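Local coordinates for protein extracellular ligand-binding receptor (Desulfohalobium retbaense DSM 5692, PDB 5ERE) that probably acts as an extracellular sensor, binding 2-oxo-4-methylpentanoic acid in a periplasmic-binding-protein module and cytosine in a PAS-like (Cache) sensor module, at residues Arg345-Ala350 with Val453-Gln458; Thr370-Asn375 with Tyr379-Val384; Ile436-Pro441 with Ile548-Thr553; Phe478-Gln481 with Thr485-Tyr488. All blocks are in the same frame, centred on the assembly; numbering follows the deposited sequence.

Interaction 1: residues Arg345-Ala350 with Val453-Gln458; sequences RSVAAA and VSVLTQ. With CYT (6-aminopyrimidin-2(1H)-one), chain C.
Val347 CG2 presses against Val455 CG2 at 3.3 Å, closer than two methyl carbons normally come, so helix and strand are jammed together here. The Val347 side chain straddles two strand residues. Its CG1, held trans to the backbone N (chi1 177°), drops alongside Val453, 3.5 Å from Val453 O and 3.9 Å from Val453 CG1, while CG2 reaches obliquely across to Val455. One turn further on, Ala350 CB meets Val453 CG2 more loosely, at 4.4 Å. No hydrogen bond joins the two segments; the contact rests on van der Waals packing, mostly of methyl groups. If Val347 were a glycine, both branches would go, and the Val453 and Val455 methyls would probably face a gap between helix and sheet.

Ser454 and Leu456 point to the other side of the strand, towards cytosine: Ser454 OG lies 3.5 Å from ligand C5, and Leu456 CD2 3.8 Å from N4. The strand therefore has the helix behind it and the ligand in front. Residues 345-350 of helix 324-357 run roughly antiparallel to residues 453-457 of the strand (153°), Ala350 also touches Ile367 and Leu371 of helix 362-374, and the strand itself is hydrogen-bonded between strands 378-385 and 434-443.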
# COMPACT_ATOMS: atom_id res chain seq x y z
N ARG A 345 0.25 8.81 28.64
CA ARG A 345 0.82 10.07 29.14
C ARG A 345 -0.21 11.20 29.29
O ARG A 345 -0.18 11.98 30.26
CB ARG A 345 1.91 10.55 28.20
CG ARG A 345 3.29 10.12 28.58
CD ARG A 345 4.30 10.90 27.76
NE ARG A 345 4.53 10.28 26.46
CZ ARG A 345 3.98 10.67 25.31
NH1 ARG A 345 3.14 11.71 25.25
NH2 ARG A 345 4.29 10.01 24.19
N SER A 346 -1.11 11.31 28.32
CA SER A 346 -2.09 12.41 28.36
C SER A 346 -3.06 12.19 29.51
O SER A 346 -3.45 13.12 30.18
CB SER A 346 -2.85 12.54 27.05
OG SER A 346 -3.75 11.43 26.88
N VAL A 347 -3.47 10.95 29.72
CA VAL A 347 -4.40 10.64 30.80
C VAL A 347 -3.72 10.76 32.16
O VAL A 347 -4.35 11.18 33.12
CB VAL A 347 -5.01 9.19 30.63
CG1 VAL A 347 -5.91 8.84 31.76
CG2 VAL A 347 -5.80 9.12 29.35
N ALA A 348 -2.46 10.37 32.25
CA ALA A 348 -1.72 10.52 33.50
C ALA A 348 -1.61 12.00 33.86
O ALA A 348 -1.83 12.38 35.01
CB ALA A 348 -0.36 9.90 33.39
N ALA A 349 -1.28 12.82 32.87
CA ALA A 349 -1.23 14.27 33.08
C ALA A 349 -2.59 14.81 33.51
O ALA A 349 -2.66 15.68 34.38
CB ALA A 349 -0.79 14.99 31.80
N ALA A 350 -3.67 14.29 32.92
CA ALA A 350 -4.98 14.82 33.25
C ALA A 350 -5.34 14.46 34.69
O ALA A 350 -5.97 15.24 35.40
CB ALA A 350 -6.06 14.33 32.26
N VAL A 453 -9.94 9.02 35.81
CA VAL A 453 -10.14 9.71 34.56
C VAL A 453 -9.83 8.75 33.42
O VAL A 453 -8.87 7.96 33.50
CB VAL A 453 -9.29 11.02 34.50
CG1 VAL A 453 -7.80 10.72 34.64
CG2 VAL A 453 -9.55 11.80 33.22
N SER A 454 -10.68 8.82 32.39
CA SER A 454 -10.73 7.84 31.29
C SER A 454 -10.64 8.41 29.86
O SER A 454 -11.14 9.51 29.59
CB SER A 454 -12.04 7.06 31.40
OG SER A 454 -12.43 6.45 30.17
N VAL A 455 -9.95 7.69 28.97
CA VAL A 455 -10.12 7.86 27.53
C VAL A 455 -10.70 6.56 27.02
O VAL A 455 -10.11 5.52 27.23
CB VAL A 455 -8.81 8.16 26.76
CG1 VAL A 455 -9.04 8.13 25.24
CG2 VAL A 455 -8.26 9.54 27.14
N LEU A 456 -11.87 6.65 26.38
CA LEU A 456 -12.47 5.55 25.67
C LEU A 456 -12.13 5.68 24.17
O LEU A 456 -12.37 6.72 23.55
CB LEU A 456 -14.00 5.55 25.91
CG LEU A 456 -14.84 4.69 24.98
CD1 LEU A 456 -14.51 3.23 25.14
CD2 LEU A 456 -16.35 4.93 25.23
N THR A 457 -11.57 4.63 23.58
CA THR A 457 -11.16 4.70 22.17
C THR A 457 -12.38 4.52 21.23
O THR A 457 -13.41 4.02 21.63
CB THR A 457 -10.09 3.64 21.83
OG1 THR A 457 -10.60 2.35 22.17
CG2 THR A 457 -8.81 3.88 22.61
N GLN A 458 -12.23 4.97 19.99
CA GLN A 458 -13.22 4.84 18.92
C GLN A 458 -13.58 3.38 18.66
O GLN A 458 -12.74 2.54 18.91
CB GLN A 458 -12.66 5.42 17.63
CG GLN A 458 -12.49 6.95 17.60
CD GLN A 458 -13.76 7.68 17.18
OE1 GLN A 458 -14.55 7.15 16.39
NE2 GLN A 458 -13.95 8.90 17.69
N3 CYT C . -17.64 4.35 29.13
C4 CYT C . -16.62 5.17 29.37
N1 CYT C . -16.73 2.78 30.68
C2 CYT C . -17.73 3.15 29.77
O2 CYT C . -18.66 2.34 29.53
N4 CYT C . -16.59 6.36 28.71
C5 CYT C . -15.58 4.82 30.30
C6 CYT C . -15.67 3.63 30.93

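Interaction 2: residues Thr370-Asn375 with Tyr379-Val384; sequences TLFNEN and YNCVTV. With CYT (6-aminopyrimidin-2(1H)-one), chain C.
Phe372 leans from helix 362-374 onto the start of strand 378-385, and each part of its side chain has its own neighbour. CB sits 3.8 Å from Cys381 SG. With CG trans to the backbone N (chi1 179°), the ring swings along the strand towards Tyr379 and Asn380: CD1 lies 3.9 Å from Asn380 CA, and CE1 comes to 3.4 Å from Tyr379 O. CZ, at the tip, is a little further from the same oxygen. The thiol stays at the ring edge, with SG 5.5 Å from the Phe372 ring centroid and 87° off its normal, a sulfur-aromatic contact. Leu371 CG also lies 3.8 Å from Cys381 SG, and the sulfur rests on the helix backbone at Phe372. Asn375 ND2 folds back to donate to Leu371 O at 2.9 Å and is also bonded to Ser346.

Asn380 and Val382 turn to the opposite side of the strand. Asn380 OD1 is 3.3 Å from cytosine N4, and its ND2 is hydrogen-bonded to Glu431. Tyr379 and Asn380 both face Leu456, making a classic beta bulge at the edge of the cytosine pocket, within the antiparallel sheet of a PAS-like sensor module.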
# COMPACT_ATOMS: atom_id res chain seq x y z
N THR A 370 -9.86 19.35 26.90
CA THR A 370 -8.49 19.37 26.37
C THR A 370 -7.98 17.90 26.15
O THR A 370 -7.44 17.57 25.10
CB THR A 370 -7.56 20.12 27.35
OG1 THR A 370 -7.96 21.50 27.42
CG2 THR A 370 -6.09 20.05 26.93
N LEU A 371 -8.18 17.05 27.13
CA LEU A 371 -7.76 15.63 27.03
C LEU A 371 -8.29 14.96 25.76
O LEU A 371 -7.59 14.24 25.04
CB LEU A 371 -8.22 14.86 28.26
CG LEU A 371 -7.85 13.36 28.29
CD1 LEU A 371 -6.35 13.15 28.32
CD2 LEU A 371 -8.49 12.74 29.49
N PHE A 372 -9.54 15.25 25.44
CA PHE A 372 -10.15 14.75 24.23
C PHE A 372 -9.45 15.28 22.96
O PHE A 372 -9.15 14.51 22.02
CB PHE A 372 -11.64 15.06 24.27
CG PHE A 372 -12.37 14.59 23.06
CD1 PHE A 372 -12.64 13.25 22.88
CD2 PHE A 372 -12.78 15.49 22.10
CE1 PHE A 372 -13.24 12.82 21.75
CE2 PHE A 372 -13.45 15.06 20.96
CZ PHE A 372 -13.68 13.74 20.78
N ASN A 373 -9.11 16.57 22.94
CA ASN A 373 -8.39 17.13 21.80
C ASN A 373 -6.98 16.52 21.65
O ASN A 373 -6.45 16.44 20.55
CB ASN A 373 -8.25 18.66 21.93
CG ASN A 373 -9.47 19.41 21.46
OD1 ASN A 373 -10.50 18.82 21.11
ND2 ASN A 373 -9.39 20.73 21.48
N GLU A 374 -6.39 16.13 22.78
CA GLU A 374 -5.05 15.49 22.82
C GLU A 374 -5.07 14.04 22.35
O GLU A 374 -4.03 13.44 22.12
CB GLU A 374 -4.49 15.54 24.24
CG GLU A 374 -3.93 16.97 24.60
CD GLU A 374 -3.55 17.14 26.07
OE1 GLU A 374 -4.07 16.40 26.94
OE2 GLU A 374 -2.71 18.02 26.34
N ASN A 375 -6.27 13.49 22.19
CA ASN A 375 -6.40 12.06 21.83
C ASN A 375 -7.21 11.87 20.57
O ASN A 375 -8.43 11.77 20.59
CB ASN A 375 -6.99 11.30 23.02
CG ASN A 375 -5.95 11.04 24.10
OD1 ASN A 375 -5.06 10.24 23.88
ND2 ASN A 375 -6.00 11.78 25.21
N TYR A 379 -13.10 8.46 21.56
CA TYR A 379 -14.50 8.64 21.34
C TYR A 379 -15.02 9.63 22.37
O TYR A 379 -15.76 10.54 22.03
CB TYR A 379 -15.21 7.30 21.46
CG TYR A 379 -16.68 7.39 21.23
CD1 TYR A 379 -17.19 7.38 19.95
CD2 TYR A 379 -17.56 7.49 22.29
CE1 TYR A 379 -18.54 7.43 19.72
CE2 TYR A 379 -18.93 7.56 22.07
CZ TYR A 379 -19.41 7.51 20.78
OH TYR A 379 -20.75 7.58 20.54
N ASN A 380 -14.64 9.44 23.64
CA ASN A 380 -14.84 10.49 24.63
C ASN A 380 -13.96 10.30 25.87
O ASN A 380 -13.20 9.34 25.96
CB ASN A 380 -16.32 10.63 25.04
CG ASN A 380 -16.88 9.41 25.78
OD1 ASN A 380 -16.17 8.64 26.40
ND2 ASN A 380 -18.19 9.28 25.74
N CYS A 381 -14.10 11.23 26.80
CA CYS A 381 -13.36 11.24 28.05
C CYS A 381 -14.31 11.48 29.20
O CYS A 381 -15.20 12.34 29.13
CB CYS A 381 -12.25 12.31 28.04
SG CYS A 381 -11.08 12.23 26.67
N VAL A 382 -14.13 10.73 30.27
CA VAL A 382 -14.96 10.88 31.45
C VAL A 382 -14.16 10.91 32.72
O VAL A 382 -12.98 10.47 32.78
CB VAL A 382 -15.99 9.75 31.56
CG1 VAL A 382 -16.88 9.70 30.35
CG2 VAL A 382 -15.30 8.40 31.78
N THR A 383 -14.80 11.42 33.76
CA THR A 383 -14.35 11.20 35.11
C THR A 383 -15.38 10.32 35.77
O THR A 383 -16.56 10.36 35.40
CB THR A 383 -14.14 12.50 35.90
OG1 THR A 383 -15.33 13.29 35.87
CG2 THR A 383 -12.98 13.26 35.30
N VAL A 384 -14.90 9.54 36.74
CA VAL A 384 -15.64 8.49 37.43
C VAL A 384 -15.31 8.57 38.92
O VAL A 384 -14.14 8.51 39.29
CB VAL A 384 -15.26 7.08 36.90
CG1 VAL A 384 -16.07 5.99 37.59
CG2 VAL A 384 -15.43 7.00 35.39
N3 CYT C . -17.64 4.35 29.13
C4 CYT C . -16.62 5.17 29.37
N1 CYT C . -16.73 2.78 30.68
C2 CYT C . -17.73 3.15 29.77
O2 CYT C . -18.66 2.34 29.53
N4 CYT C . -16.59 6.36 28.71
C5 CYT C . -15.58 4.82 30.30
C6 CYT C . -15.67 3.63 30.93

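Interaction 3: residues Ile436-Pro441 with Ile548-Thr553; sequences IDLEHP and IGLHGT. With CYT (6-aminopyrimidin-2(1H)-one), chain C.
The imidazoles of His440 and His551 meet obliquely, their planes at 83° and their NE2 atoms 4.0 Å apart. Both NE2 atoms are hydrogen-bonded to the same acceptor, Asp344 OD1, and this carboxylate links the two rings. At the His551 edge, in the ring plane, comes the methyl Leu438 CD1, 3.8 Å from His551 CD2. The other branch of that leucine, CD2, touches Leu550 CD1 at 4.0 Å: with CG trans to the backbone N (chi1 173°), the forked end is sent toward the hairpin and each methyl meets a different residue.

His551 and Gly552 form the corners of a type I' turn, closed by Leu550 N to Thr553 O and by Thr553 N to Leu550 O (2.9 Å). The positive phi of His551 (57°) belongs to this turn, which carries its ring towards the strand.

On the reverse side of strand 434-443, Asp437 OD2 lies 3.2 Å from cytosine C6 and 2.5 Å from Glu439 OE2. Gln411 NE2 is hydrogen-bonded to Asp437 OD2. An alanine in place of Asp437 is likely to leave Gln411 without its partner and Glu439 without its close carboxylate neighbour, and to open a gap beside the ligand.

Strand 434-443 lies between strands 422-423 and 449-457, with helix 324-357 contributing Met343 against Leu438 and Val347 against His440, while the hairpin tip reaches in from the second antiparallel sheet.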
# COMPACT_ATOMS: atom_id res chain seq x y z
N ILE A 436 -12.43 -0.06 24.14
CA ILE A 436 -11.29 -0.19 25.06
C ILE A 436 -11.05 1.16 25.78
O ILE A 436 -11.00 2.20 25.12
CB ILE A 436 -10.00 -0.61 24.32
CG1 ILE A 436 -10.15 -2.03 23.78
CG2 ILE A 436 -8.77 -0.55 25.26
CD1 ILE A 436 -9.11 -2.40 22.73
N ASP A 437 -11.03 1.08 27.12
CA ASP A 437 -10.95 2.17 28.08
C ASP A 437 -9.56 2.23 28.75
O ASP A 437 -9.09 1.21 29.27
CB ASP A 437 -12.04 1.97 29.16
CG ASP A 437 -12.10 3.11 30.18
OD1 ASP A 437 -11.68 4.24 29.88
OD2 ASP A 437 -12.60 2.88 31.31
N LEU A 438 -8.90 3.38 28.72
CA LEU A 438 -7.67 3.59 29.48
C LEU A 438 -7.96 4.53 30.63
O LEU A 438 -8.42 5.67 30.40
CB LEU A 438 -6.56 4.14 28.58
CG LEU A 438 -5.23 4.58 29.22
CD1 LEU A 438 -4.59 3.51 30.02
CD2 LEU A 438 -4.29 5.01 28.11
N GLU A 439 -7.73 4.08 31.86
CA GLU A 439 -8.02 4.90 33.05
C GLU A 439 -6.84 5.09 33.98
O GLU A 439 -6.05 4.17 34.21
CB GLU A 439 -9.16 4.29 33.87
CG GLU A 439 -10.46 4.06 33.10
CD GLU A 439 -11.72 4.64 33.78
OE1 GLU A 439 -11.62 5.38 34.78
OE2 GLU A 439 -12.84 4.35 33.28
N HIS A 440 -6.73 6.29 34.51
CA HIS A 440 -5.78 6.56 35.59
C HIS A 440 -6.54 6.98 36.83
O HIS A 440 -7.53 7.72 36.74
CB HIS A 440 -4.76 7.63 35.20
CG HIS A 440 -3.68 7.13 34.30
ND1 HIS A 440 -2.35 7.14 34.66
CD2 HIS A 440 -3.72 6.61 33.06
CE1 HIS A 440 -1.62 6.65 33.67
NE2 HIS A 440 -2.43 6.32 32.69
N PRO A 441 -6.07 6.53 38.00
CA PRO A 441 -6.66 7.01 39.25
C PRO A 441 -6.31 8.45 39.53
O PRO A 441 -5.26 8.96 39.10
CB PRO A 441 -6.04 6.09 40.31
CG PRO A 441 -4.70 5.74 39.74
CD PRO A 441 -4.90 5.66 38.25
N ILE A 548 0.79 -6.15 21.92
CA ILE A 548 0.71 -4.75 22.27
C ILE A 548 -0.20 -4.55 23.48
O ILE A 548 -1.18 -5.27 23.65
CB ILE A 548 0.17 -3.91 21.11
CG1 ILE A 548 -1.10 -4.59 20.55
CG2 ILE A 548 1.23 -3.77 20.04
CD1 ILE A 548 -1.98 -3.67 19.96
N GLY A 549 0.10 -3.56 24.30
CA GLY A 549 -0.76 -3.26 25.42
C GLY A 549 -0.17 -2.34 26.47
O GLY A 549 0.91 -1.79 26.28
N LEU A 550 -0.90 -2.17 27.57
CA LEU A 550 -0.47 -1.38 28.70
C LEU A 550 -0.97 -1.97 30.01
O LEU A 550 -2.03 -2.59 30.06
CB LEU A 550 -0.98 0.08 28.60
CG LEU A 550 -0.56 1.03 27.49
CD1 LEU A 550 -1.42 2.30 27.52
CD2 LEU A 550 0.93 1.39 27.63
N HIS A 551 -0.19 -1.75 31.08
CA HIS A 551 -0.65 -1.97 32.45
C HIS A 551 -1.15 -3.40 32.67
O HIS A 551 -2.08 -3.62 33.46
CB HIS A 551 -1.76 -0.99 32.81
CG HIS A 551 -1.40 0.45 32.59
ND1 HIS A 551 -0.29 1.03 33.18
CD2 HIS A 551 -2.01 1.42 31.87
CE1 HIS A 551 -0.23 2.30 32.82
NE2 HIS A 551 -1.25 2.57 32.03
N GLY A 552 -0.52 -4.36 31.98
CA GLY A 552 -0.84 -5.77 32.15
C GLY A 552 -1.96 -6.29 31.27
O GLY A 552 -2.32 -7.47 31.36
N THR A 553 -2.51 -5.42 30.43
CA THR A 553 -3.55 -5.81 29.46
C THR A 553 -2.90 -5.81 28.09
O THR A 553 -2.53 -4.78 27.54
CB THR A 553 -4.76 -4.88 29.48
OG1 THR A 553 -5.33 -4.91 30.78
CG2 THR A 553 -5.84 -5.29 28.41
N3 CYT C . -17.64 4.35 29.13
C4 CYT C . -16.62 5.17 29.37
N1 CYT C . -16.73 2.78 30.68
C2 CYT C . -17.73 3.15 29.77
O2 CYT C . -18.66 2.34 29.53
N4 CYT C . -16.59 6.36 28.71
C5 CYT C . -15.58 4.82 30.30
C6 CYT C . -15.67 3.63 30.93

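Interaction 4: residues Phe478-Gln481 with Thr485-Tyr488; sequences FVLQ and TTIY
Val479 and Tyr488 pair across a short antiparallel beta hairpin that carries a classic beta bulge, with Ile487 and Tyr488 both opposite Val479. Val479 N donates to Tyr488 O at 2.9 Å. Val479 O is gripped twice, by Ile487 N at 2.8 Å and by Tyr488 N at 3.2 Å; the helix-like backbone of Ile487 (psi -42°) is what brings two successive N-H groups round to one oxygen. Past the bulge, Gln481 N gives a nearly straight bond (174°) of 2.7 Å to Thr485 O, lying in the carbonyl plane. On its other side the strand of Phe478 and Leu480 forms backbone bonds to Ala558 and Arg556 of strand 553-561, and the Thr486 backbone is bonded to Gly496 and Lys497.

The polar side chains look beyond the hairpin strands. Gln481 OE1 accepts from Ala426 N, while its NE2 makes a weak bond to Asp483, whose OD1 is also the partner of Thr485 OG1. Thr486 OG1 makes a weak hydrogen bond to Lys497 O. Val479 CB makes an apolar contact with Tyr488 CB at 4.1 Å on the face where Ile466 also packs, and on the other face the Leu480 CD1 methyl lies 3.5 Å from the Thr486 OG1 hydroxyl. Ile487 CD1 lies over one face of the Gln481 amide, 3.8 Å from OE1, and Thr485 CB approaches the same side, 3.6 Å from Gln481 NE2.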
# COMPACT_ATOMS: atom_id res chain seq x y z
N PHE A 478 -4.69 -9.15 12.28
CA PHE A 478 -5.83 -9.14 13.17
C PHE A 478 -5.36 -9.02 14.61
O PHE A 478 -4.17 -9.11 14.90
CB PHE A 478 -6.74 -10.38 12.95
CG PHE A 478 -6.05 -11.71 13.16
CD1 PHE A 478 -5.35 -12.29 12.13
CD2 PHE A 478 -6.14 -12.37 14.38
CE1 PHE A 478 -4.72 -13.55 12.31
CE2 PHE A 478 -5.52 -13.63 14.57
CZ PHE A 478 -4.82 -14.20 13.53
N VAL A 479 -6.31 -8.71 15.50
CA VAL A 479 -6.05 -8.52 16.91
C VAL A 479 -6.91 -9.44 17.74
O VAL A 479 -8.12 -9.50 17.61
CB VAL A 479 -6.31 -7.08 17.34
CG1 VAL A 479 -5.96 -6.89 18.81
CG2 VAL A 479 -5.49 -6.15 16.49
N LEU A 480 -6.23 -10.18 18.62
CA LEU A 480 -6.90 -11.12 19.50
C LEU A 480 -6.74 -10.68 20.94
O LEU A 480 -5.68 -10.20 21.37
CB LEU A 480 -6.29 -12.52 19.36
CG LEU A 480 -7.10 -13.66 18.76
CD1 LEU A 480 -7.68 -13.24 17.42
CD2 LEU A 480 -6.19 -14.90 18.61
N GLN A 481 -7.80 -10.88 21.71
CA GLN A 481 -7.76 -10.77 23.16
C GLN A 481 -7.07 -11.97 23.81
O GLN A 481 -7.01 -13.02 23.21
CB GLN A 481 -9.16 -10.69 23.70
CG GLN A 481 -9.28 -9.86 24.89
CD GLN A 481 -10.65 -9.30 24.99
OE1 GLN A 481 -10.82 -8.10 25.09
NE2 GLN A 481 -11.66 -10.17 24.95
N THR A 485 -10.65 -14.19 22.16
CA THR A 485 -11.67 -13.42 21.41
C THR A 485 -11.06 -12.48 20.35
O THR A 485 -10.13 -11.71 20.61
CB THR A 485 -12.52 -12.57 22.36
OG1 THR A 485 -12.95 -13.37 23.47
CG2 THR A 485 -13.73 -12.00 21.64
N THR A 486 -11.60 -12.56 19.15
CA THR A 486 -11.19 -11.66 18.09
C THR A 486 -11.72 -10.24 18.32
O THR A 486 -12.92 -10.03 18.37
CB THR A 486 -11.64 -12.16 16.72
OG1 THR A 486 -11.01 -13.42 16.47
CG2 THR A 486 -11.26 -11.20 15.61
N ILE A 487 -10.79 -9.30 18.44
CA ILE A 487 -11.13 -7.89 18.63
C ILE A 487 -11.19 -7.12 17.33
O ILE A 487 -12.02 -6.27 17.16
CB ILE A 487 -10.12 -7.18 19.54
CG1 ILE A 487 -10.21 -7.75 20.93
CG2 ILE A 487 -10.40 -5.64 19.60
CD1 ILE A 487 -9.08 -7.25 21.81
N TYR A 488 -10.25 -7.38 16.45
CA TYR A 488 -10.28 -6.74 15.15
C TYR A 488 -9.89 -7.77 14.09
O TYR A 488 -8.91 -8.52 14.23
CB TYR A 488 -9.34 -5.52 15.04
CG TYR A 488 -9.29 -5.09 13.59
CD1 TYR A 488 -10.40 -4.49 12.99
CD2 TYR A 488 -8.18 -5.37 12.81
CE1 TYR A 488 -10.39 -4.15 11.65
CE2 TYR A 488 -8.14 -5.01 11.47
CZ TYR A 488 -9.27 -4.41 10.89
OH TYR A 488 -9.28 -4.09 9.55

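Strands 449-457, 378-385 and 434-443, one from each of interactions 1, 2 and 3, lie in one antiparallel sheet, with 449-457 in the middle; the 548-553 side of interaction 3 comes from another. Interactions 1 and 2 have centres about 6 Å apart and are joined by Leu456 O to Tyr379 N (2.7 Å) and Ser346 OG to Asn375 ND2 (2.8 Å). Interactions 1 and 3 meet through Val455 O and Leu438 N (2.9 Å). All three contribute pocket residues around cytosine, which is hydrogen-bonded by Glu431, Gln409 and Val430. Interaction 4 stands apart, its centre about 16 Å from that of interaction 3, but its hairpin and residues 548-550 belong to the same second sheet.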